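Local coordinates for protein rhamnosidase B (Bacillus sp., PDB 2OKX) that hydrolyses alpha-L-rhamnosides, releasing terminal alpha-L-rhamnose, as a glycoside hydrolase of family 78, at residues 194-206 / 522-534. Numbering follows the deposited sequence.
With CA (calcium ion), chain C.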
loop_
_atom_site.group_PDB
_atom_site.type_symbol
_atom_site.label_atom_id
_atom_site.label_comp_id
_atom_site.label_asym_id
_atom_site.label_seq_id
_atom_site.Cartn_x
_atom_site.Cartn_y
_atom_site.Cartn_z
ATOM N N ASP A 194 15.509 -8.930 9.243
ATOM C CA ASP A 194 15.888 -7.977 10.285
ATOM C C ASP A 194 14.763 -7.445 11.183
ATOM O O ASP A 194 14.860 -6.342 11.726
ATOM C CB ASP A 194 16.671 -6.801 9.674
ATOM C CG ASP A 194 15.958 -6.161 8.495
ATOM O OD1 ASP A 194 16.434 -5.111 8.016
ATOM O OD2 ASP A 194 14.928 -6.701 8.045
ATOM N N ILE A 195 13.702 -8.234 11.332
ATOM C CA ILE A 195 12.578 -7.884 12.203
ATOM C C ILE A 195 11.909 -9.175 12.653
ATOM O O ILE A 195 12.068 -10.217 12.022
ATOM C CB ILE A 195 11.480 -7.037 11.497
ATOM C CG1 ILE A 195 11.062 -7.704 10.184
ATOM C CG2 ILE A 195 11.949 -5.614 11.299
ATOM C CD1 ILE A 195 9.707 -7.239 9.671
ATOM N N PRO A 196 11.159 -9.126 13.764
ATOM C CA PRO A 196 10.483 -10.338 14.230
ATOM C C PRO A 196 9.380 -10.691 13.239
ATOM O O PRO A 196 9.178 -9.975 12.257
ATOM C CB PRO A 196 9.942 -9.925 15.598
ATOM C CG PRO A 196 9.707 -8.453 15.440
ATOM C CD PRO A 196 10.940 -8.003 14.690
ATOM N N PHE A 197 8.670 -11.786 13.490
ATOM C CA PHE A 197 7.601 -12.212 12.598
ATOM C C PHE A 197 6.315 -11.416 12.798
ATOM O O PHE A 197 6.074 -10.857 13.866
ATOM C CB PHE A 197 7.327 -13.708 12.783
ATOM C CG PHE A 197 8.417 -14.595 12.233
ATOM C CD1 PHE A 197 8.729 -14.575 10.877
ATOM C CD2 PHE A 197 9.132 -15.445 13.070
ATOM C CE1 PHE A 197 9.738 -15.387 10.358
ATOM C CE2 PHE A 197 10.144 -16.264 12.561
ATOM C CZ PHE A 197 10.445 -16.233 11.200
ATOM N N LEU A 198 5.493 -11.366 11.755
ATOM C CA LEU A 198 4.235 -10.634 11.817
ATOM C C LEU A 198 3.194 -11.424 12.598
ATOM O O LEU A 198 3.340 -12.627 12.828
ATOM C CB LEU A 198 3.704 -10.351 10.405
ATOM C CG LEU A 198 4.614 -9.591 9.426
ATOM C CD1 LEU A 198 3.799 -9.168 8.206
ATOM C CD2 LEU A 198 5.209 -8.366 10.105
ATOM N N THR A 199 2.141 -10.736 13.014
ATOM C CA THR A 199 1.069 -11.381 13.748
ATOM C C THR A 199 0.146 -12.020 12.726
ATOM O O THR A 199 0.278 -11.807 11.528
ATOM C CB THR A 199 0.198 -10.363 14.514
ATOM O OG1 THR A 199 -0.548 -9.591 13.565
ATOM C CG2 THR A 199 1.045 -9.428 15.349
ATOM N N GLU A 200 -0.784 -12.821 13.216
ATOM C CA GLU A 200 -1.805 -13.413 12.378
ATOM C C GLU A 200 -2.869 -13.863 13.359
ATOM O O GLU A 200 -2.731 -14.891 14.019
ATOM C CB GLU A 200 -1.284 -14.582 11.532
ATOM C CG GLU A 200 -2.366 -15.107 10.576
ATOM C CD GLU A 200 -1.824 -15.722 9.287
ATOM O OE1 GLU A 200 -2.556 -16.517 8.664
ATOM O OE2 GLU A 200 -0.682 -15.401 8.887
ATOM N N GLU A 201 -3.913 -13.050 13.496
ATOM C CA GLU A 201 -4.975 -13.378 14.426
ATOM C C GLU A 201 -6.335 -13.391 13.763
ATOM O O GLU A 201 -6.722 -12.463 13.047
ATOM C CB GLU A 201 -4.962 -12.433 15.641
ATOM C CG GLU A 201 -5.326 -10.989 15.389
ATOM C CD GLU A 201 -5.150 -10.114 16.636
ATOM O OE1 GLU A 201 -5.811 -10.366 17.665
ATOM O OE2 GLU A 201 -4.342 -9.164 16.586
ATOM N N LYS A 202 -7.046 -14.480 14.005
ATOM C CA LYS A 202 -8.366 -14.682 13.446
ATOM C C LYS A 202 -9.358 -13.767 14.138
ATOM O O LYS A 202 -9.545 -13.841 15.353
ATOM C CB LYS A 202 -8.771 -16.140 13.629
ATOM C CG LYS A 202 -10.062 -16.534 12.959
ATOM C CD LYS A 202 -10.270 -18.029 13.130
ATOM C CE LYS A 202 -11.537 -18.509 12.448
ATOM N NZ LYS A 202 -11.651 -19.991 12.583
ATOM N N LEU A 203 -9.973 -12.893 13.355
ATOM C CA LEU A 203 -10.959 -11.958 13.873
ATOM C C LEU A 203 -12.256 -12.127 13.098
ATOM O O LEU A 203 -12.250 -12.183 11.867
ATOM C CB LEU A 203 -10.450 -10.519 13.732
ATOM C CG LEU A 203 -9.167 -10.188 14.495
ATOM C CD1 LEU A 203 -8.727 -8.766 14.168
ATOM C CD2 LEU A 203 -9.409 -10.362 15.994
ATOM N N TYR A 204 -13.363 -12.233 13.823
ATOM C CA TYR A 204 -14.661 -12.380 13.190
ATOM C C TYR A 204 -15.240 -11.005 12.877
ATOM O O TYR A 204 -14.854 -10.012 13.490
ATOM C CB TYR A 204 -15.619 -13.158 14.097
ATOM C CG TYR A 204 -15.292 -14.629 14.189
ATOM C CD1 TYR A 204 -14.259 -15.086 15.010
ATOM C CD2 TYR A 204 -15.976 -15.559 13.406
ATOM C CE1 TYR A 204 -13.913 -16.438 15.041
ATOM C CE2 TYR A 204 -15.637 -16.909 13.430
ATOM C CZ TYR A 204 -14.608 -17.339 14.243
ATOM O OH TYR A 204 -14.257 -18.668 14.242
ATOM N N PRO A 205 -16.157 -10.930 11.894
ATOM C CA PRO A 205 -16.797 -9.674 11.492
ATOM C C PRO A 205 -17.707 -9.133 12.592
ATOM O O PRO A 205 -18.049 -9.852 13.528
ATOM C CB PRO A 205 -17.586 -10.069 10.242
ATOM C CG PRO A 205 -16.784 -11.205 9.675
ATOM C CD PRO A 205 -16.463 -11.999 10.927
ATOM N N ALA A 206 -18.103 -7.870 12.468
ATOM C CA ALA A 206 -18.970 -7.245 13.461
ATOM C C ALA A 206 -20.447 -7.413 13.149
ATOM O O ALA A 206 -21.252 -7.639 14.049
ATOM C CB ALA A 206 -18.643 -5.751 13.583
ATOM N N HIS A 522 -20.336 -21.612 7.368
ATOM C CA HIS A 522 -19.964 -21.871 8.753
ATOM C C HIS A 522 -19.259 -20.676 9.371
ATOM O O HIS A 522 -19.419 -20.404 10.559
ATOM C CB HIS A 522 -19.081 -23.118 8.853
ATOM C CG HIS A 522 -19.842 -24.399 8.699
ATOM N ND1 HIS A 522 -20.253 -24.878 7.474
ATOM C CD2 HIS A 522 -20.319 -25.267 9.622
ATOM C CE1 HIS A 522 -20.952 -25.986 7.648
ATOM N NE2 HIS A 522 -21.007 -26.244 8.941
ATOM N N GLU A 523 -18.470 -19.976 8.567
ATOM C CA GLU A 523 -17.776 -18.783 9.031
ATOM C C GLU A 523 -17.034 -18.043 7.930
ATOM O O GLU A 523 -16.521 -18.648 6.984
ATOM C CB GLU A 523 -16.797 -19.110 10.163
ATOM C CG GLU A 523 -15.740 -20.145 9.835
ATOM C CD GLU A 523 -14.812 -20.396 11.010
ATOM O OE1 GLU A 523 -15.318 -20.501 12.145
ATOM O OE2 GLU A 523 -13.583 -20.494 10.808
ATOM N N ILE A 524 -17.021 -16.721 8.056
ATOM C CA ILE A 524 -16.324 -15.836 7.137
ATOM C C ILE A 524 -15.586 -14.927 8.117
ATOM O O ILE A 524 -16.171 -14.449 9.094
ATOM C CB ILE A 524 -17.313 -15.039 6.234
ATOM C CG1 ILE A 524 -16.550 -14.031 5.368
ATOM C CG2 ILE A 524 -18.353 -14.334 7.072
ATOM C CD1 ILE A 524 -15.579 -14.659 4.378
ATOM N N TYR A 525 -14.298 -14.717 7.882
ATOM C CA TYR A 525 -13.499 -13.914 8.799
ATOM C C TYR A 525 -12.239 -13.419 8.114
ATOM O O TYR A 525 -12.030 -13.656 6.924
ATOM C CB TYR A 525 -13.083 -14.782 9.985
ATOM C CG TYR A 525 -12.332 -16.025 9.545
ATOM C CD1 TYR A 525 -13.011 -17.203 9.226
ATOM C CD2 TYR A 525 -10.948 -15.997 9.369
ATOM C CE1 TYR A 525 -12.328 -18.323 8.736
ATOM C CE2 TYR A 525 -10.259 -17.102 8.881
ATOM C CZ TYR A 525 -10.954 -18.262 8.566
ATOM O OH TYR A 525 -10.266 -19.344 8.067
ATOM N N ILE A 526 -11.398 -12.732 8.876
ATOM C CA ILE A 526 -10.134 -12.257 8.344
ATOM C C ILE A 526 -9.038 -12.592 9.337
ATOM O O ILE A 526 -9.248 -12.525 10.549
ATOM C CB ILE A 526 -10.126 -10.721 8.091
ATOM C CG1 ILE A 526 -8.838 -10.340 7.353
ATOM C CG2 ILE A 526 -10.218 -9.946 9.423
ATOM C CD1 ILE A 526 -8.774 -8.890 6.885
ATOM N N ARG A 527 -7.885 -13.010 8.830
ATOM C CA ARG A 527 -6.763 -13.283 9.708
ATOM C C ARG A 527 -5.944 -12.011 9.582
ATOM O O ARG A 527 -5.184 -11.833 8.626
ATOM C CB ARG A 527 -5.974 -14.515 9.239
ATOM C CG ARG A 527 -6.781 -15.817 9.330
ATOM C CD ARG A 527 -5.967 -17.046 8.920
ATOM N NE ARG A 527 -4.896 -17.328 9.871
ATOM C CZ ARG A 527 -5.068 -17.920 11.050
ATOM N NH1 ARG A 527 -6.276 -18.315 11.438
ATOM N NH2 ARG A 527 -4.029 -18.101 11.851
ATOM N N GLN A 528 -6.143 -11.097 10.526
ATOM C CA GLN A 528 -5.427 -9.828 10.507
ATOM C C GLN A 528 -3.947 -10.076 10.714
ATOM O O GLN A 528 -3.560 -10.933 11.509
ATOM C CB GLN A 528 -5.964 -8.885 11.590
ATOM C CG GLN A 528 -5.246 -7.541 11.642
ATOM C CD GLN A 528 -6.027 -6.503 12.418
ATOM O OE1 GLN A 528 -7.083 -6.050 11.980
ATOM N NE2 GLN A 528 -5.521 -6.131 13.584
ATOM N N SER A 529 -3.122 -9.320 9.999
ATOM C CA SER A 529 -1.676 -9.478 10.088
ATOM C C SER A 529 -0.947 -8.142 10.053
ATOM O O SER A 529 -1.068 -7.392 9.089
ATOM C CB SER A 529 -1.181 -10.352 8.929
ATOM O OG SER A 529 0.237 -10.408 8.905
ATOM N N THR A 530 -0.190 -7.849 11.108
ATOM C CA THR A 530 0.574 -6.609 11.177
ATOM C C THR A 530 1.892 -6.865 11.887
ATOM O O THR A 530 2.147 -7.963 12.379
ATOM C CB THR A 530 -0.158 -5.512 11.988
ATOM O OG1 THR A 530 -0.113 -5.846 13.383
ATOM C CG2 THR A 530 -1.618 -5.394 11.556
ATOM N N TYR A 531 2.730 -5.838 11.941
ATOM C CA TYR A 531 3.991 -5.939 12.647
ATOM C C TYR A 531 3.553 -6.212 14.086
ATOM O O TYR A 531 2.488 -5.760 14.501
ATOM C CB TYR A 531 4.750 -4.612 12.552
ATOM C CG TYR A 531 6.133 -4.652 13.156
ATOM C CD1 TYR A 531 6.340 -4.349 14.504
ATOM C CD2 TYR A 531 7.235 -5.031 12.386
ATOM C CE1 TYR A 531 7.611 -4.419 15.068
ATOM C CE2 TYR A 531 8.508 -5.112 12.939
ATOM C CZ TYR A 531 8.690 -4.803 14.278
ATOM O OH TYR A 531 9.953 -4.871 14.820
ATOM N N PRO A 532 4.350 -6.970 14.858
ATOM C CA PRO A 532 3.971 -7.263 16.243
ATOM C C PRO A 532 3.978 -6.034 17.148
ATOM O O PRO A 532 5.025 -5.616 17.635
ATOM C CB PRO A 532 4.996 -8.313 16.669
ATOM C CG PRO A 532 6.213 -7.922 15.883
ATOM C CD PRO A 532 5.636 -7.609 14.518
ATOM N N VAL A 533 2.799 -5.457 17.365
ATOM C CA VAL A 533 2.674 -4.285 18.222
ATOM C C VAL A 533 1.684 -4.543 19.348
ATOM O O VAL A 533 0.655 -5.194 19.150
ATOM C CB VAL A 533 2.178 -3.044 17.432
ATOM C CG1 VAL A 533 3.223 -2.608 16.424
ATOM C CG2 VAL A 533 0.857 -3.366 16.733
ATOM N N ALA A 534 2.009 -4.044 20.534
ATOM C CA ALA A 534 1.134 -4.171 21.688
ATOM C C ALA A 534 0.722 -2.739 22.023
ATOM O O ALA A 534 1.455 -1.798 21.731
ATOM C CB ALA A 534 1.873 -4.812 22.861
HETATM CA CA CA C . -19.438 -21.824 12.729
HETATM O O HOH W 1 -17.998 -20.167 13.490
HETATM O O HOH W 2 -20.831 -23.587 11.883
HETATM O O HOH W 3 -21.172 -20.294 12.611
#
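Lys-202 lies across Tyr-525 and reaches Glu-523, on the edge of an antiparallel sheet where strand 201-203 adds to strand 520-528 of the concanavalin-like domain. Its CE sits over the middle of the Tyr-525 ring, 3.7 Å from the centroid, a CH-pi contact that the ammonium extends as a cation-pi interaction. All four torsions of the lysine are extended (chi1 -173°), which carries NZ past the ring to a salt bridge with Glu-523 OE2 at 2.7 Å, on the syn side of the carboxylate. The other oxygen, Glu-523 OE1, accepts from Tyr-204 OH at 3.0 Å from above the carboxylate plane, the phenol ring standing almost perpendicular to that plane; lysine and tyrosine together fix the carboxylate's rotation.

A second salt bridge follows along the same face: Arg-527 NE donates to the anti lone pair of Glu-200 OE1 at 2.8 Å, the oxygen lying in the guanidinium plane, while Glu-200 OE2 is held by Arg-61. On the other face Leu-203 CD1 packs on Gln-528 CB, whose amide oxygen is bound by Arg-447. Backbone bonds pair Leu-203 with Ile-526 and Glu-201 with Gln-528. Beyond the strands Thr-199 grips Thr-530 twice, through its N and through OG1, and Ile-195 and Pro-196 pack against Tyr-531 beside helix 595-603 of the six-hairpin glycosidase domain.

Strand 450-457 hydrogen-bonds the other edge of 520-528, where a classic bulge sets His-522 and Glu-523 together opposite Glu-454. There the calcium ion binds His-522 O and Val-423 O; one of its waters donates to Glu-523 OE1 at 3.0 Å.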